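Local coordinates for Sca-family protein (PDB 4LQ8) that probably takes part in cell adhesion as surface cell antigen 4 (Sca4) of Rickettsia, this chain being its N-terminal head region, at residues A[72-75]-A[76-80]; A[81-84]-A[85-88]. One frame throughout, in Å; residues are numbered along the deposited sequence.

Contact 1. Residues A[72-75]-A[76-80]; sequences TIIQ and PQKDN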
ATOM      1  N   THR A  72       0.893  11.274   5.559  1.00 24.73           N
ATOM      2  CA  THR A  72      -0.203  10.700   6.352  1.00 25.05           C
ATOM      3  C   THR A  72      -0.128   9.192   6.494  1.00 28.10           C
ATOM      4  O   THR A  72      -0.687   8.648   7.450  1.00 27.42           O
ATOM      5  CB  THR A  72      -1.586  11.108   5.783  1.00 31.73           C
ATOM      6  OG1 THR A  72      -1.804  10.393   4.568  1.00 37.17           O
ATOM      7  CG2 THR A  72      -1.701  12.579   5.538  1.00 24.22           C
ATOM      8  N   ILE A  73       0.525   8.509   5.550  1.00 23.79           N
ATOM      9  CA  ILE A  73       0.628   7.047   5.614  1.00 22.03           C
ATOM     10  C   ILE A  73       2.064   6.557   5.807  1.00 26.93           C
ATOM     11  O   ILE A  73       2.358   5.904   6.816  1.00 25.60           O
ATOM     12  CB  ILE A  73      -0.054   6.355   4.371  1.00 24.12           C
ATOM     13  CG1 ILE A  73      -1.565   6.779   4.191  1.00 25.08           C
ATOM     14  CG2 ILE A  73       0.118   4.813   4.402  1.00 23.31           C
ATOM     15  CD1 ILE A  73      -2.614   6.238   5.320  1.00 25.79           C
ATOM     16  N   ILE A  74       2.943   6.785   4.796  1.00 23.76           N
ATOM     17  CA  ILE A  74       4.293   6.199   4.778  1.00 23.23           C
ATOM     18  C   ILE A  74       5.153   6.623   5.979  1.00 26.38           C
ATOM     19  O   ILE A  74       5.678   5.747   6.671  1.00 25.20           O
ATOM     20  CB  ILE A  74       5.006   6.426   3.419  1.00 25.74           C
ATOM     21  CG1 ILE A  74       4.182   5.762   2.271  1.00 26.24           C
ATOM     22  CG2 ILE A  74       6.472   5.920   3.447  1.00 21.73           C
ATOM     23  CD1 ILE A  74       4.551   6.233   0.862  1.00 22.37           C
ATOM     24  N   GLN A  75       5.337   7.930   6.196  1.00 23.65           N
ATOM     25  CA  GLN A  75       6.143   8.437   7.318  1.00 22.56           C
ATOM     26  C   GLN A  75       5.531   8.061   8.678  1.00 22.85           C
ATOM     27  O   GLN A  75       6.260   7.479   9.473  1.00 22.68           O
ATOM     28  CB  GLN A  75       6.435   9.953   7.191  1.00 24.15           C
ATOM     29  CG  GLN A  75       7.498  10.473   8.182  1.00 20.36           C
ATOM     30  CD  GLN A  75       8.836   9.837   7.950  1.00 30.63           C
ATOM     31  OE1 GLN A  75       9.358   9.807   6.826  1.00 25.59           O
ATOM     32  NE2 GLN A  75       9.391   9.252   8.993  1.00 25.12           N
ATOM     33  N   PRO A  76       4.220   8.249   8.959  1.00 21.22           N
ATOM     34  CA  PRO A  76       3.691   7.822  10.279  1.00 21.50           C
ATOM     35  C   PRO A  76       3.813   6.324  10.560  1.00 25.48           C
ATOM     36  O   PRO A  76       3.992   5.947  11.720  1.00 25.78           O
ATOM     37  CB  PRO A  76       2.214   8.273  10.241  1.00 22.32           C
ATOM     38  CG  PRO A  76       2.191   9.381   9.270  1.00 25.12           C
ATOM     39  CD  PRO A  76       3.167   8.954   8.196  1.00 22.08           C
ATOM     40  N   GLN A  77       3.723   5.466   9.527  1.00 21.56           N
ATOM     41  CA  GLN A  77       3.889   4.021   9.715  1.00 20.30           C
ATOM     42  C   GLN A  77       5.302   3.747  10.221  1.00 24.85           C
ATOM     43  O   GLN A  77       5.474   2.993  11.182  1.00 25.09           O
ATOM     44  CB  GLN A  77       3.630   3.234   8.432  1.00 21.34           C
ATOM     45  CG  GLN A  77       2.157   3.127   8.076  1.00 21.48           C
ATOM     46  CD  GLN A  77       1.984   2.496   6.715  1.00 20.21           C
ATOM     47  OE1 GLN A  77       2.839   2.600   5.816  1.00 20.63           O
ATOM     48  NE2 GLN A  77       0.876   1.832   6.538  1.00 18.03           N
ATOM     49  N   LYS A  78       6.304   4.383   9.579  1.00 20.06           N
ATOM     50  CA  LYS A  78       7.714   4.326   9.962  1.00 18.99           C
ATOM     51  C   LYS A  78       7.916   4.888  11.359  1.00 22.27           C
ATOM     52  O   LYS A  78       8.647   4.290  12.129  1.00 23.89           O
ATOM     53  CB  LYS A  78       8.569   5.160   8.987  1.00 20.53           C
ATOM     54  CG  LYS A  78       8.739   4.536   7.619  1.00 23.40           C
ATOM     55  CD  LYS A  78       9.610   5.432   6.776  1.00 25.57           C
ATOM     56  CE  LYS A  78       9.802   4.888   5.381  1.00 27.34           C
ATOM     57  NZ  LYS A  78      10.564   5.854   4.546  1.00 21.10           N
ATOM     58  N   ASP A  79       7.263   6.017  11.690  1.00 19.47           N
ATOM     59  CA  ASP A  79       7.415   6.679  12.995  1.00 20.84           C
ATOM     60  C   ASP A  79       6.876   5.838  14.148  1.00 25.69           C
ATOM     61  O   ASP A  79       7.559   5.703  15.166  1.00 25.12           O
ATOM     62  CB  ASP A  79       6.792   8.078  13.004  1.00 22.12           C
ATOM     63  CG  ASP A  79       7.450   9.079  12.074  1.00 31.26           C
ATOM     64  OD1 ASP A  79       8.600   8.813  11.617  1.00 32.27           O
ATOM     65  OD2 ASP A  79       6.825  10.134  11.805  1.00 38.08           O
ATOM     66  N   ASN A  80       5.675   5.254  13.990  1.00 21.67           N
ATOM     67  CA  ASN A  80       5.129   4.369  15.014  1.00 21.64           C
ATOM     68  C   ASN A  80       5.985   3.116  15.144  1.00 24.66           C
ATOM     69  O   ASN A  80       6.220   2.682  16.259  1.00 24.04           O
ATOM     70  CB  ASN A  80       3.684   4.018  14.755  1.00 17.02           C
ATOM     71  CG  ASN A  80       2.795   5.195  14.961  1.00 31.85           C
ATOM     72  OD1 ASN A  80       2.568   5.625  16.079  1.00 22.16           O
ATOM     73  ND2 ASN A  80       2.262   5.722  13.884  1.00 23.19           N
TER
HETATM   74  O   HOH W   1       5.571   3.029   5.564  1.00 20.56           O
HETATM   75  O   HOH W   2       9.015   8.311   4.564  1.00 26.45           O
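Gln75 swings its CG to the far side of CB from its backbone N (chi1 -169°), and a bend at the next torsion sends the amide onward to Asp79, whose CG leans back beside its own backbone N. The two groups meet one turn apart: Gln75 NE2 donates to Asp79 OD1 at 2.8 Å, with an N-H...O angle of 157°. The carboxylate oxygen lies almost in the amide plane, whereas the donor reaches the syn side of OD1 from 34° out of the carboxylate plane. NE2 also donates to Lys113 O. At the other end of the amide, Gln75 OE1 accepts from a water 2.7 Å away, and this water in turn accepts from Lys78 NZ at 2.9 Å. Partners at both ends fix the amide's flip. Lys78 is extended beyond CG, passing its CE 4.0 Å from Ile74 CG2, and its NZ goes on to Thr114 O and Gln324 O.

All this lies on helix 64-90 at a proline kink that follows a wider, pi-type turn. Pro76 has no N-H to offer the preceding turn, and its ring instead sets CG 3.5 Å from Thr72 O. Regular i to i+4 bonding is in place beyond it, beginning with Gln77 N to Ile73 O at 3.1 Å.

Gln77 lies alongside Ile73, pointing the same way, with its NE2 beside Ile73 CG2. A second water donates to both Ile74 O, at 2.9 Å, and Gln77 OE1, at 2.8 Å, giving that carbonyl a partner besides Lys78 N. Gln77 NE2 donates to Glu145 OE2 on helix 135-155 and to Ser278 O, tying this buried side chain to two neighbouring elements.

Contact 2. Residues A[81-84]-A[85-88]; sequences LIEQ and ILKD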
ATOM      1  N   LEU A  81       6.489   2.581  14.017  1.00 21.99           N
ATOM      2  CA  LEU A  81       7.367   1.400  14.010  1.00 21.69           C
ATOM      3  C   LEU A  81       8.678   1.670  14.771  1.00 25.42           C
ATOM      4  O   LEU A  81       9.072   0.861  15.601  1.00 26.17           O
ATOM      5  CB  LEU A  81       7.644   0.955  12.563  1.00 20.16           C
ATOM      6  CG  LEU A  81       8.667  -0.160  12.325  1.00 23.51           C
ATOM      7  CD1 LEU A  81       8.320  -1.439  13.101  1.00 22.40           C
ATOM      8  CD2 LEU A  81       8.744  -0.468  10.824  1.00 24.39           C
ATOM      9  N   ILE A  82       9.331   2.800  14.493  1.00 22.22           N
ATOM     10  CA  ILE A  82      10.568   3.187  15.187  1.00 23.54           C
ATOM     11  C   ILE A  82      10.335   3.336  16.696  1.00 26.61           C
ATOM     12  O   ILE A  82      11.152   2.842  17.477  1.00 27.64           O
ATOM     13  CB  ILE A  82      11.206   4.449  14.531  1.00 26.87           C
ATOM     14  CG1 ILE A  82      11.773   4.111  13.110  1.00 26.14           C
ATOM     15  CG2 ILE A  82      12.260   5.114  15.438  1.00 27.81           C
ATOM     16  CD1 ILE A  82      12.845   3.066  13.058  1.00 22.28           C
ATOM     17  N   GLU A  83       9.205   3.967  17.097  1.00 22.10           N
ATOM     18  CA  GLU A  83       8.830   4.127  18.501  1.00 22.09           C
ATOM     19  C   GLU A  83       8.744   2.756  19.172  1.00 26.41           C
ATOM     20  O   GLU A  83       9.280   2.593  20.266  1.00 25.58           O
ATOM     21  CB  GLU A  83       7.491   4.862  18.639  1.00 23.39           C
ATOM     22  CG  GLU A  83       7.650   6.369  18.595  1.00 37.13           C
ATOM     23  CD  GLU A  83       8.538   6.922  19.689  1.00 52.85           C
ATOM     24  OE1 GLU A  83       8.335   6.537  20.864  1.00 42.72           O
ATOM     25  OE2 GLU A  83       9.503   7.648  19.356  1.00 51.30           O
ATOM     26  N   GLN A  84       8.116   1.764  18.482  1.00 22.69           N
ATOM     27  CA  GLN A  84       7.992   0.402  18.991  1.00 23.62           C
ATOM     28  C   GLN A  84       9.368  -0.258  19.119  1.00 28.59           C
ATOM     29  O   GLN A  84       9.623  -0.888  20.139  1.00 29.30           O
ATOM     30  CB  GLN A  84       7.020  -0.453  18.146  1.00 23.90           C
ATOM     31  CG  GLN A  84       6.775  -1.853  18.750  1.00 22.08           C
ATOM     32  CD  GLN A  84       6.072  -1.812  20.083  1.00 35.19           C
ATOM     33  OE1 GLN A  84       4.950  -1.324  20.195  1.00 27.05           O
ATOM     34  NE2 GLN A  84       6.712  -2.319  21.124  1.00 26.81           N
ATOM     35  N   ILE A  85      10.257  -0.083  18.107  1.00 24.72           N
ATOM     36  CA  ILE A  85      11.615  -0.636  18.149  1.00 23.73           C
ATOM     37  C   ILE A  85      12.351  -0.038  19.364  1.00 26.65           C
ATOM     38  O   ILE A  85      12.955  -0.790  20.131  1.00 23.92           O
ATOM     39  CB  ILE A  85      12.398  -0.416  16.817  1.00 25.61           C
ATOM     40  CG1 ILE A  85      11.730  -1.178  15.640  1.00 24.14           C
ATOM     41  CG2 ILE A  85      13.891  -0.834  16.988  1.00 25.16           C
ATOM     42  CD1 ILE A  85      12.268  -0.865  14.212  1.00 27.13           C
ATOM     43  N   LEU A  86      12.257   1.307  19.556  1.00 23.90           N
ATOM     44  CA  LEU A  86      12.905   1.973  20.703  1.00 24.35           C
ATOM     45  C   LEU A  86      12.396   1.431  22.028  1.00 28.65           C
ATOM     46  O   LEU A  86      13.195   1.264  22.950  1.00 30.20           O
ATOM     47  CB  LEU A  86      12.781   3.504  20.651  1.00 23.66           C
ATOM     48  CG  LEU A  86      13.533   4.206  19.477  1.00 27.62           C
ATOM     49  CD1 LEU A  86      13.216   5.702  19.467  1.00 26.75           C
ATOM     50  CD2 LEU A  86      15.054   3.996  19.551  1.00 29.26           C
ATOM     51  N   LYS A  87      11.080   1.132  22.124  1.00 25.09           N
ATOM     52  CA  LYS A  87      10.522   0.542  23.349  1.00 26.78           C
ATOM     53  C   LYS A  87      11.068  -0.881  23.524  1.00 31.45           C
ATOM     54  O   LYS A  87      11.454  -1.242  24.628  1.00 32.72           O
ATOM     55  CB  LYS A  87       8.979   0.511  23.314  1.00 29.11           C
ATOM     56  CG  LYS A  87       8.325   1.875  23.524  1.00 39.65           C
ATOM     57  CD  LYS A  87       6.809   1.758  23.480  1.00 46.10           C
ATOM     58  CE  LYS A  87       6.246   1.906  22.089  1.00 52.19           C
ATOM     59  NZ  LYS A  87       4.769   1.821  22.100  1.00 58.51           N
ATOM     60  N   ASP A  88      11.087  -1.684  22.441  1.00 28.34           N
ATOM     61  CA  ASP A  88      11.589  -3.059  22.472  1.00 29.97           C
ATOM     62  C   ASP A  88      13.048  -3.135  22.937  1.00 35.19           C
ATOM     63  O   ASP A  88      13.398  -4.067  23.658  1.00 38.33           O
ATOM     64  CB  ASP A  88      11.436  -3.733  21.102  1.00 31.49           C
ATOM     65  CG  ASP A  88      10.012  -4.063  20.675  1.00 40.01           C
ATOM     66  OD1 ASP A  88       9.077  -3.828  21.476  1.00 42.35           O
ATOM     67  OD2 ASP A  88       9.840  -4.619  19.566  1.00 42.44           O
TER
HETATM   68  O   HOH W   3       3.421   0.844  19.827  1.00 37.83           O
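Gln84 reaches along the helix to Asp88 and, at the other end of its amide, to Lys87 by way of a water. Its NE2 donates to Asp88 OD1 at 2.8 Å with an N-H...O angle of 155°. The acceptor sits close to the amide plane, but NE2 comes from above the carboxylate, 40° out of its plane. Asp88 OD2 forms a salt bridge with Lys134, so the two carboxylate oxygens have different partners.

Lys87 crosses Gln84 at about a right angle. The bend at chi3 (-89°) folds its end back over the preceding turn and leaves NZ 3.7 Å from Gln84 OE1. A water spans that gap: it donates to Gln84 OE1 at 2.7 Å and accepts from Lys87 NZ at 2.8 Å. The amide is thereby engaged through both its nitrogen and its oxygen.

Ile85 supplies the apolar half of the contact. Its N donates to Leu81 O at 2.9 Å, and its CG1 lies back beside that N, which places CD1 against the previous turn. There CD1 meets Leu81 CG and Ile82 CD1, each 4.1 Å from Ile85 CD1, while Ile82 CG2 approaches Leu86 CD1. Phe118 of helix 116-120, Ile105 of helix 95-111 and Ala131 of helix 125-132 pack against Ile85.

Unbroken i to i+4 backbone bonds, side chains paired across one turn and neighbours from four other helices are what is expected of a regular alpha-helix packed in a helical region.

Contacts 1 and 2 follow one another on helix 64-90, their centres about 13 Å apart. Both include a glutamine-to-aspartate i to i+4 bond with a lysine joined to the glutamine oxygen through water, but the settings differ. Contact 1 lies nearer the chain's centre, about 12 Å from it against about 22 Å, where the helix is kinked at proline and its polar side chains bond backbone oxygens of loops, some next to helices and some next to strands, and one acid of helix 135-155. Contact 2 is regular helix surrounded mainly by other helices; it adds apolar contacts among Leu81, Ile82 and Ile85, all buried, and its lysine and glutamate are exposed. Helix 135-155 touches both contacts.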